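Local coordinates for uncharacterized protein (Leptospirillum rubarum, PDB 3OMD), which is of unknown function but belongs to the DUF5069 family and folds as a largely helical single chain without beta strands, at residues K27-K32 against Q52-F57; A80-H83 against R88-N91; S122-R127 against L137-K142. All blocks are in the same frame, centred on the assembly; numbering follows the deposited sequence.

Contact 1: K27-K32 against Q52-F57; sequences KRVIDK and QAFFSF
Val29 of helix 26-38 and Phe54 of helix 50-58 bring the two backbones closest here, and even so their CA atoms stand 8.8 Å apart. Both segments are regular helix, with i to i+4 bonds such as Asp31 N to Lys27 O and Ser56 N to Gln52 O running within each helix, and what meets across the gap is hydrocarbon.

Three side chains fill that gap. Val29 points at the other helix and divides its two methyl groups between two rings. Its CG1, lodged between the backbone N and the carbonyl carbon (chi1 77°), lies 4.0 Å from Phe54 CE2 and equally near CD2. The second methyl reaches Phe55, where CG2 comes to 3.6 Å from CZ, the far end of the ring. Phe54 starts out toward the valine, and CG anti to the backbone N (chi1 173°) brings the CD2 and CE2 atoms of its ring to CG1. Phe55, one residue on, leaves the helix at a different angle, and the end of its ring swings in toward the valine. Both rings meet the methyls obliquely. All three residues are buried, and the contact is purely apolar packing, with the branched valine as a small wedge facing two adjacent aromatics.

Polar ends lie to the flanks: Lys32 NZ makes a salt bridge with Asp51 OD1 and a hydrogen bond with the cysteinesulfonic acid at position 48. The aromatic cluster spreads from here, because Phe54 also meets Phe58, with ring planes at about 55°. Helix 62-69 adds Phe65, which touches Val29, Ile30 and Phe55, while Ile30 extends the apolar layer onto Met78 of helix 75-85.

Contact 2: A80-H83 against R88-N91; sequences AWVH and RSKN
His83, near the end of helix 75-85, packs against Ser89 and Lys90 of a short 3-10 turn that links this helix to helix 92-104. The CA atoms of His83 and Ser89 are 5.8 Å apart. Asn91 N bonds back to Arg88 O in the turn, and Asn91 then serves as N-cap of the next helix, its OD1 accepting from Glu94 N.

The polar link across the contact is a water. It lies in the plane of the imidazole at the ring edge, 2.8 Å from His83 NE2, and donates to Ser89 O, tying the ring to the turn's main chain. Ser89 OG sits at the same ring's edge, near its plane and 3.2 Å from His83 CD2, but its hydrogen bond goes to Ser86 O in the intervening chain.

Van der Waals contacts complete the interface. Val82 CG1 lies 3.8 Å from Ser89 OG, and Val82 continues onto Phe65 of helix 62-69. Lys90, extended beyond CG, runs past the histidine along the exposed side, with its CG 4.1 Å from His83 CD2 and its CE 3.1 Å from the carbonyl oxygen of His83.

Contact 3: S122-R127 against L137-K142; sequences SLAPGR and LDLEEK
Leu139 lays its two methyl groups over the end of helix 110-123 and the residue that follows it. CD2 lies 3.9 Å from Leu123 CB and 4.0 Å from Ala124 CB, and CD1 reaches the same alanine methyl, so Ala124 CB faces the leucine fork. In Leu139, CG trans to the backbone N (chi1 177°) carries that fork to Leu123 and Ala124. Shortening Leu139 to an alanine is likely to leave Leu123 CB and Ala124 CB without their methyl partners.

Beside it, Leu123 crosses Glu140 at about a right angle. Leu123 CD1 presses on Glu140 CB at 3.6 Å, and the glutamate bends at chi2 (143°), which carries OE1 to 3.8 Å from the same methyl while its carboxylate stays at the surface.

From Ala124 to Arg127 the chain makes a type I turn, closed by Arg127 N to Ala124 O, 3.1 Å. Arg127 pairs with Asp129 and with the terminal carboxylate of Val145. The contact thus joins the C-terminal ends of two successive helices, and the second stops in a Schellman motif: Lys142, with positive phi, is its C-prime residue, and Arg143 N bonds to Asp138 O.

The centre of contact 1 is about 5 Å from the centre of the chain, and the other two flank it: the centre of contact 2 is about 13 Å from that of contact 1, the centre of contact 3 about 22 Å. Each is joined to it directly. Phe57 O and Arg88 NH2, 2.9 Å apart, make a probable hydrogen bond toward contact 2, while a salt bridge from Arg28 NH1 to Glu141 OE1, 2.8 Å, leads to contact 3. Contacts 2 and 3 fall on opposite sides of the chain's centre, with nearest atoms about 18 Å apart. The three follow one another along the sequence within the DUF5069 range.

Contact 1: K27-K32 against Q52-F57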
loop_
_atom_site.group_PDB
_atom_site.type_symbol
_atom_site.label_atom_id
_atom_site.label_comp_id
_atom_site.label_asym_id
_atom_site.label_seq_id
_atom_site.Cartn_x
_atom_site.Cartn_y
_atom_site.Cartn_z
ATOM N N LYS A 27 3.904 4.448 2.252
ATOM C CA LYS A 27 3.300 5.687 1.683
ATOM C C LYS A 27 1.859 5.419 1.233
ATOM O O LYS A 27 0.980 6.256 1.440
ATOM C CB LYS A 27 4.121 6.181 0.491
ATOM C CG LYS A 27 5.449 6.850 0.916
ATOM C CD LYS A 27 6.098 7.488 -0.301
ATOM C CE LYS A 27 7.394 8.186 0.094
ATOM N NZ LYS A 27 8.007 8.898 -1.092
ATOM N N ARG A 28 1.654 4.277 0.553
ATOM C CA ARG A 28 0.353 3.948 -0.001
ATOM C C ARG A 28 -0.701 3.843 1.114
ATOM O O ARG A 28 -1.824 4.357 0.986
ATOM C CB ARG A 28 0.463 2.611 -0.750
ATOM C CG ARG A 28 -0.850 2.189 -1.451
ATOM C CD ARG A 28 -0.553 1.018 -2.343
ATOM N NE ARG A 28 -1.710 0.673 -3.174
ATOM C CZ ARG A 28 -2.009 1.270 -4.326
ATOM N NH1 ARG A 28 -1.215 2.212 -4.830
ATOM N NH2 ARG A 28 -3.099 0.882 -5.000
ATOM N N VAL A 29 -0.350 3.160 2.201
ATOM C CA VAL A 29 -1.313 3.012 3.285
ATOM C C VAL A 29 -1.479 4.275 4.118
ATOM O O VAL A 29 -2.552 4.459 4.699
ATOM C CB VAL A 29 -1.008 1.738 4.130
ATOM C CG1 VAL A 29 0.186 1.933 5.084
ATOM C CG2 VAL A 29 -2.238 1.312 4.900
ATOM N N ILE A 30 -0.442 5.114 4.217
ATOM C CA ILE A 30 -0.695 6.475 4.732
ATOM C C ILE A 30 -1.828 7.147 3.954
ATOM O O ILE A 30 -2.775 7.694 4.539
ATOM C CB ILE A 30 0.597 7.311 4.711
ATOM C CG1 ILE A 30 1.560 6.781 5.797
ATOM C CG2 ILE A 30 0.303 8.833 4.945
ATOM C CD1 ILE A 30 3.014 7.383 5.600
ATOM N N ASP A 31 -1.729 7.089 2.631
ATOM C CA ASP A 31 -2.731 7.770 1.802
ATOM C C ASP A 31 -4.105 7.156 2.006
ATOM O O ASP A 31 -5.098 7.871 2.117
ATOM C CB ASP A 31 -2.341 7.668 0.335
ATOM C CG ASP A 31 -1.099 8.474 -0.004
ATOM O OD1 ASP A 31 -0.653 9.335 0.800
ATOM O OD2 ASP A 31 -0.521 8.246 -1.103
ATOM N N LYS A 32 -4.149 5.828 2.055
ATOM C CA LYS A 32 -5.438 5.148 2.242
ATOM C C LYS A 32 -6.003 5.440 3.635
ATOM O O LYS A 32 -7.227 5.602 3.774
ATOM C CB LYS A 32 -5.300 3.624 2.051
ATOM C CG LYS A 32 -4.991 3.275 0.564
ATOM C CD LYS A 32 -4.591 1.808 0.343
ATOM C CE LYS A 32 -5.718 0.932 0.726
ATOM N NZ LYS A 32 -5.255 -0.535 0.675
ATOM N N GLN A 52 -3.494 -5.412 5.551
ATOM C CA GLN A 52 -3.416 -6.326 6.703
ATOM C C GLN A 52 -2.034 -6.976 6.714
ATOM O O GLN A 52 -1.459 -7.178 7.779
ATOM C CB GLN A 52 -4.478 -7.409 6.572
ATOM C CG GLN A 52 -5.907 -6.933 6.800
ATOM C CD GLN A 52 -6.921 -8.011 6.411
ATOM O OE1 GLN A 52 -6.703 -9.188 6.722
ATOM N NE2 GLN A 52 -8.047 -7.613 5.759
ATOM N N ALA A 53 -1.520 -7.342 5.538
ATOM C CA ALA A 53 -0.189 -7.964 5.488
ATOM C C ALA A 53 0.890 -7.010 6.012
ATOM O O ALA A 53 1.752 -7.401 6.780
ATOM C CB ALA A 53 0.142 -8.468 4.062
ATOM N N PHE A 54 0.803 -5.738 5.642
ATOM C CA PHE A 54 1.765 -4.736 6.106
ATOM C C PHE A 54 1.600 -4.525 7.624
ATOM O O PHE A 54 2.583 -4.583 8.404
ATOM C CB PHE A 54 1.515 -3.411 5.365
ATOM C CG PHE A 54 2.346 -2.279 5.881
ATOM C CD1 PHE A 54 3.658 -2.111 5.441
ATOM C CD2 PHE A 54 1.807 -1.354 6.768
ATOM C CE1 PHE A 54 4.446 -1.078 5.924
ATOM C CE2 PHE A 54 2.606 -0.328 7.271
ATOM C CZ PHE A 54 3.921 -0.197 6.855
ATOM N N PHE A 55 0.361 -4.260 8.060
ATOM C CA PHE A 55 0.160 -4.072 9.495
ATOM C C PHE A 55 0.573 -5.296 10.325
ATOM O O PHE A 55 1.186 -5.166 11.397
ATOM C CB PHE A 55 -1.327 -3.742 9.773
ATOM C CG PHE A 55 -1.759 -2.382 9.210
ATOM C CD1 PHE A 55 -0.938 -1.269 9.324
ATOM C CD2 PHE A 55 -3.032 -2.230 8.628
ATOM C CE1 PHE A 55 -1.369 0.018 8.855
ATOM C CE2 PHE A 55 -3.457 -0.966 8.153
ATOM C CZ PHE A 55 -2.643 0.157 8.267
ATOM N N SER A 56 0.242 -6.485 9.835
ATOM C CA SER A 56 0.603 -7.709 10.561
ATOM C C SER A 56 2.121 -7.826 10.674
ATOM O O SER A 56 2.659 -8.068 11.757
ATOM C CB SER A 56 0.030 -8.962 9.872
ATOM O OG SER A 56 0.395 -10.132 10.589
ATOM N N PHE A 57 2.813 -7.588 9.563
ATOM C CA PHE A 57 4.268 -7.795 9.529
ATOM C C PHE A 57 4.962 -6.935 10.581
ATOM O O PHE A 57 5.856 -7.408 11.305
ATOM C CB PHE A 57 4.812 -7.474 8.140
ATOM C CG PHE A 57 6.264 -7.858 7.981
ATOM C CD1 PHE A 57 6.607 -9.078 7.419
ATOM C CD2 PHE A 57 7.284 -6.993 8.416
ATOM C CE1 PHE A 57 7.988 -9.439 7.302
ATOM C CE2 PHE A 57 8.634 -7.312 8.284
ATOM C CZ PHE A 57 8.985 -8.573 7.743
#

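Contact 2: A80-H83 against R88-N91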
loop_
_atom_site.group_PDB
_atom_site.type_symbol
_atom_site.label_atom_id
_atom_site.label_comp_id
_atom_site.label_asym_id
_atom_site.label_seq_id
_atom_site.Cartn_x
_atom_site.Cartn_y
_atom_site.Cartn_z
ATOM N N ALA A 80 8.057 8.234 11.868
ATOM C CA ALA A 80 8.549 8.226 13.249
ATOM C C ALA A 80 7.538 7.491 14.143
ATOM O O ALA A 80 7.934 6.753 15.067
ATOM C CB ALA A 80 8.823 9.638 13.746
ATOM N N TRP A 81 6.241 7.657 13.880
ATOM C CA TRP A 81 5.244 6.941 14.679
ATOM C C TRP A 81 5.374 5.417 14.477
ATOM O O TRP A 81 5.398 4.634 15.440
ATOM C CB TRP A 81 3.813 7.420 14.315
ATOM C CG TRP A 81 2.776 6.825 15.219
ATOM C CD1 TRP A 81 2.333 7.325 16.415
ATOM C CD2 TRP A 81 2.022 5.623 14.978
ATOM N NE1 TRP A 81 1.366 6.494 16.948
ATOM C CE2 TRP A 81 1.153 5.445 16.087
ATOM C CE3 TRP A 81 2.011 4.677 13.941
ATOM C CZ2 TRP A 81 0.271 4.367 16.190
ATOM C CZ3 TRP A 81 1.130 3.547 14.059
ATOM C CH2 TRP A 81 0.264 3.439 15.173
ATOM N N VAL A 82 5.500 4.999 13.218
ATOM C CA VAL A 82 5.698 3.582 12.926
ATOM C C VAL A 82 6.910 3.016 13.696
ATOM O O VAL A 82 6.828 1.952 14.357
ATOM C CB VAL A 82 5.838 3.343 11.406
ATOM C CG1 VAL A 82 6.337 1.896 11.106
ATOM C CG2 VAL A 82 4.484 3.602 10.742
ATOM N N HIS A 83 8.031 3.731 13.639
ATOM C CA HIS A 83 9.225 3.257 14.362
ATOM C C HIS A 83 8.932 3.140 15.856
ATOM O O HIS A 83 9.355 2.176 16.498
ATOM C CB HIS A 83 10.396 4.190 14.095
ATOM C CG HIS A 83 10.974 4.051 12.721
ATOM N ND1 HIS A 83 11.740 5.036 12.119
ATOM C CD2 HIS A 83 10.980 3.001 11.867
ATOM C CE1 HIS A 83 12.155 4.603 10.941
ATOM N NE2 HIS A 83 11.687 3.388 10.754
ATOM N N ARG A 88 10.345 -4.017 14.854
ATOM C CA ARG A 88 10.752 -4.749 13.628
ATOM C C ARG A 88 11.025 -3.744 12.497
ATOM O O ARG A 88 11.940 -3.949 11.680
ATOM C CB ARG A 88 9.692 -5.786 13.239
ATOM C CG ARG A 88 10.191 -6.787 12.201
ATOM C CD ARG A 88 9.113 -7.804 11.921
ATOM N NE ARG A 88 9.590 -8.958 11.162
ATOM C CZ ARG A 88 8.799 -9.904 10.690
ATOM N NH1 ARG A 88 9.354 -10.947 10.072
ATOM N NH2 ARG A 88 7.457 -9.808 10.822
ATOM N N SER A 89 10.253 -2.654 12.485
ATOM C CA SER A 89 10.423 -1.646 11.408
ATOM C C SER A 89 11.763 -0.886 11.511
ATOM O O SER A 89 12.164 -0.208 10.546
ATOM C CB SER A 89 9.283 -0.617 11.434
ATOM O OG SER A 89 9.426 0.302 12.526
ATOM N N LYS A 90 12.422 -0.985 12.671
ATOM C CA LYS A 90 13.731 -0.334 12.886
ATOM C C LYS A 90 14.911 -1.219 12.466
ATOM O O LYS A 90 16.080 -0.802 12.620
ATOM C CB LYS A 90 13.925 0.046 14.354
ATOM C CG LYS A 90 12.906 1.022 14.897
ATOM C CD LYS A 90 13.355 1.335 16.363
ATOM C CE LYS A 90 12.288 1.695 17.281
ATOM N NZ LYS A 90 12.968 1.866 18.586
ATOM N N ASN A 91 14.605 -2.406 11.924
ATOM C CA ASN A 91 15.629 -3.335 11.472
ATOM C C ASN A 91 15.654 -3.387 9.946
ATOM O O ASN A 91 14.723 -3.924 9.338
ATOM C CB ASN A 91 15.333 -4.735 12.058
ATOM C CG ASN A 91 16.407 -5.754 11.731
ATOM O OD1 ASN A 91 16.745 -5.974 10.569
ATOM N ND2 ASN A 91 16.925 -6.416 12.768
HETATM O O HOH W 1 11.212 1.637 8.648
#

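Contact 3: S122-R127 against L137-K142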
loop_
_atom_site.group_PDB
_atom_site.type_symbol
_atom_site.label_atom_id
_atom_site.label_comp_id
_atom_site.label_asym_id
_atom_site.label_seq_id
_atom_site.Cartn_x
_atom_site.Cartn_y
_atom_site.Cartn_z
ATOM N N SER A 122 -7.212 -6.090 -19.720
ATOM C CA SER A 122 -8.069 -4.901 -19.907
ATOM C C SER A 122 -7.283 -3.599 -19.869
ATOM O O SER A 122 -7.688 -2.603 -20.474
ATOM C CB SER A 122 -9.232 -4.849 -18.899
ATOM O OG SER A 122 -8.801 -4.453 -17.576
ATOM N N LEU A 123 -6.148 -3.601 -19.189
ATOM C CA LEU A 123 -5.344 -2.383 -19.038
ATOM C C LEU A 123 -4.265 -2.293 -20.087
ATOM O O LEU A 123 -4.028 -1.212 -20.637
ATOM C CB LEU A 123 -4.686 -2.347 -17.645
ATOM C CG LEU A 123 -5.585 -2.186 -16.415
ATOM C CD1 LEU A 123 -4.797 -2.536 -15.163
ATOM C CD2 LEU A 123 -6.151 -0.798 -16.298
ATOM N N ALA A 124 -3.589 -3.411 -20.350
ATOM C CA ALA A 124 -2.433 -3.395 -21.247
ATOM C C ALA A 124 -2.179 -4.804 -21.773
ATOM O O ALA A 124 -1.345 -5.550 -21.226
ATOM C CB ALA A 124 -1.224 -2.829 -20.558
ATOM N N PRO A 125 -2.886 -5.241 -22.816
ATOM C CA PRO A 125 -2.783 -6.700 -23.011
ATOM C C PRO A 125 -1.434 -7.235 -23.536
ATOM O O PRO A 125 -1.210 -8.442 -23.528
ATOM C CB PRO A 125 -3.899 -6.994 -24.021
ATOM C CG PRO A 125 -4.149 -5.696 -24.714
ATOM C CD PRO A 125 -3.919 -4.634 -23.666
ATOM N N GLY A 126 -0.551 -6.346 -23.980
ATOM C CA GLY A 126 0.751 -6.758 -24.499
ATOM C C GLY A 126 1.766 -6.979 -23.386
ATOM O O GLY A 126 2.942 -7.254 -23.648
ATOM N N ARG A 127 1.309 -6.903 -22.135
ATOM C CA ARG A 127 2.257 -6.782 -21.008
ATOM C C ARG A 127 2.335 -8.099 -20.204
ATOM O O ARG A 127 2.053 -8.127 -19.005
ATOM C CB ARG A 127 1.888 -5.608 -20.099
ATOM C CG ARG A 127 2.239 -4.214 -20.680
ATOM C CD ARG A 127 3.674 -4.059 -21.188
ATOM N NE ARG A 127 4.692 -4.293 -20.160
ATOM C CZ ARG A 127 5.104 -3.394 -19.277
ATOM N NH1 ARG A 127 4.604 -2.163 -19.273
ATOM N NH2 ARG A 127 6.027 -3.736 -18.387
ATOM N N LEU A 137 -0.961 -2.987 -9.841
ATOM C CA LEU A 137 -1.462 -1.736 -9.255
ATOM C C LEU A 137 -0.807 -0.521 -9.926
ATOM O O LEU A 137 -1.502 0.455 -10.231
ATOM C CB LEU A 137 -1.200 -1.716 -7.749
ATOM C CG LEU A 137 -2.088 -2.658 -6.925
ATOM C CD1 LEU A 137 -1.579 -2.745 -5.497
ATOM C CD2 LEU A 137 -3.533 -2.162 -6.921
ATOM N N ASP A 138 0.518 -0.525 -10.097
ATOM C CA ASP A 138 1.164 0.618 -10.761
ATOM C C ASP A 138 0.641 0.778 -12.182
ATOM O O ASP A 138 0.507 1.906 -12.668
ATOM C CB ASP A 138 2.687 0.450 -10.782
ATOM C CG ASP A 138 3.363 0.996 -9.555
ATOM O OD1 ASP A 138 2.740 1.744 -8.774
ATOM O OD2 ASP A 138 4.559 0.678 -9.413
ATOM N N LEU A 139 0.398 -0.342 -12.874
ATOM C CA LEU A 139 -0.106 -0.256 -14.256
ATOM C C LEU A 139 -1.479 0.413 -14.257
ATOM O O LEU A 139 -1.716 1.338 -15.073
ATOM C CB LEU A 139 -0.192 -1.672 -14.858
ATOM C CG LEU A 139 -0.768 -1.777 -16.270
ATOM C CD1 LEU A 139 0.245 -1.196 -17.226
ATOM C CD2 LEU A 139 -1.036 -3.250 -16.601
ATOM N N GLU A 140 -2.373 -0.037 -13.362
ATOM C CA GLU A 140 -3.728 0.525 -13.314
ATOM C C GLU A 140 -3.672 2.016 -12.941
ATOM O O GLU A 140 -4.536 2.816 -13.381
ATOM C CB GLU A 140 -4.618 -0.251 -12.340
ATOM C CG GLU A 140 -6.035 0.352 -12.220
ATOM C CD GLU A 140 -7.204 -0.649 -12.061
ATOM O OE1 GLU A 140 -7.018 -1.885 -12.094
ATOM O OE2 GLU A 140 -8.366 -0.159 -11.923
ATOM N N GLU A 141 -2.679 2.383 -12.118
ATOM C CA GLU A 141 -2.563 3.754 -11.617
ATOM C C GLU A 141 -1.627 4.607 -12.501
ATOM O O GLU A 141 -1.114 5.660 -12.103
ATOM C CB GLU A 141 -2.108 3.740 -10.160
ATOM C CG GLU A 141 -3.240 3.173 -9.267
ATOM C CD GLU A 141 -2.889 2.996 -7.840
ATOM O OE1 GLU A 141 -1.699 3.112 -7.436
ATOM O OE2 GLU A 141 -3.844 2.661 -7.101
ATOM N N LYS A 142 -1.433 4.132 -13.729
ATOM C CA LYS A 142 -0.811 4.937 -14.815
ATOM C C LYS A 142 0.642 5.341 -14.539
ATOM O O LYS A 142 1.116 6.396 -15.001
ATOM C CB LYS A 142 -1.688 6.169 -15.166
ATOM C CG LYS A 142 -3.138 5.809 -15.489
ATOM C CD LYS A 142 -3.939 7.079 -15.819
ATOM C CE LYS A 142 -5.358 6.712 -16.244
ATOM N NZ LYS A 142 -5.966 7.829 -17.025
#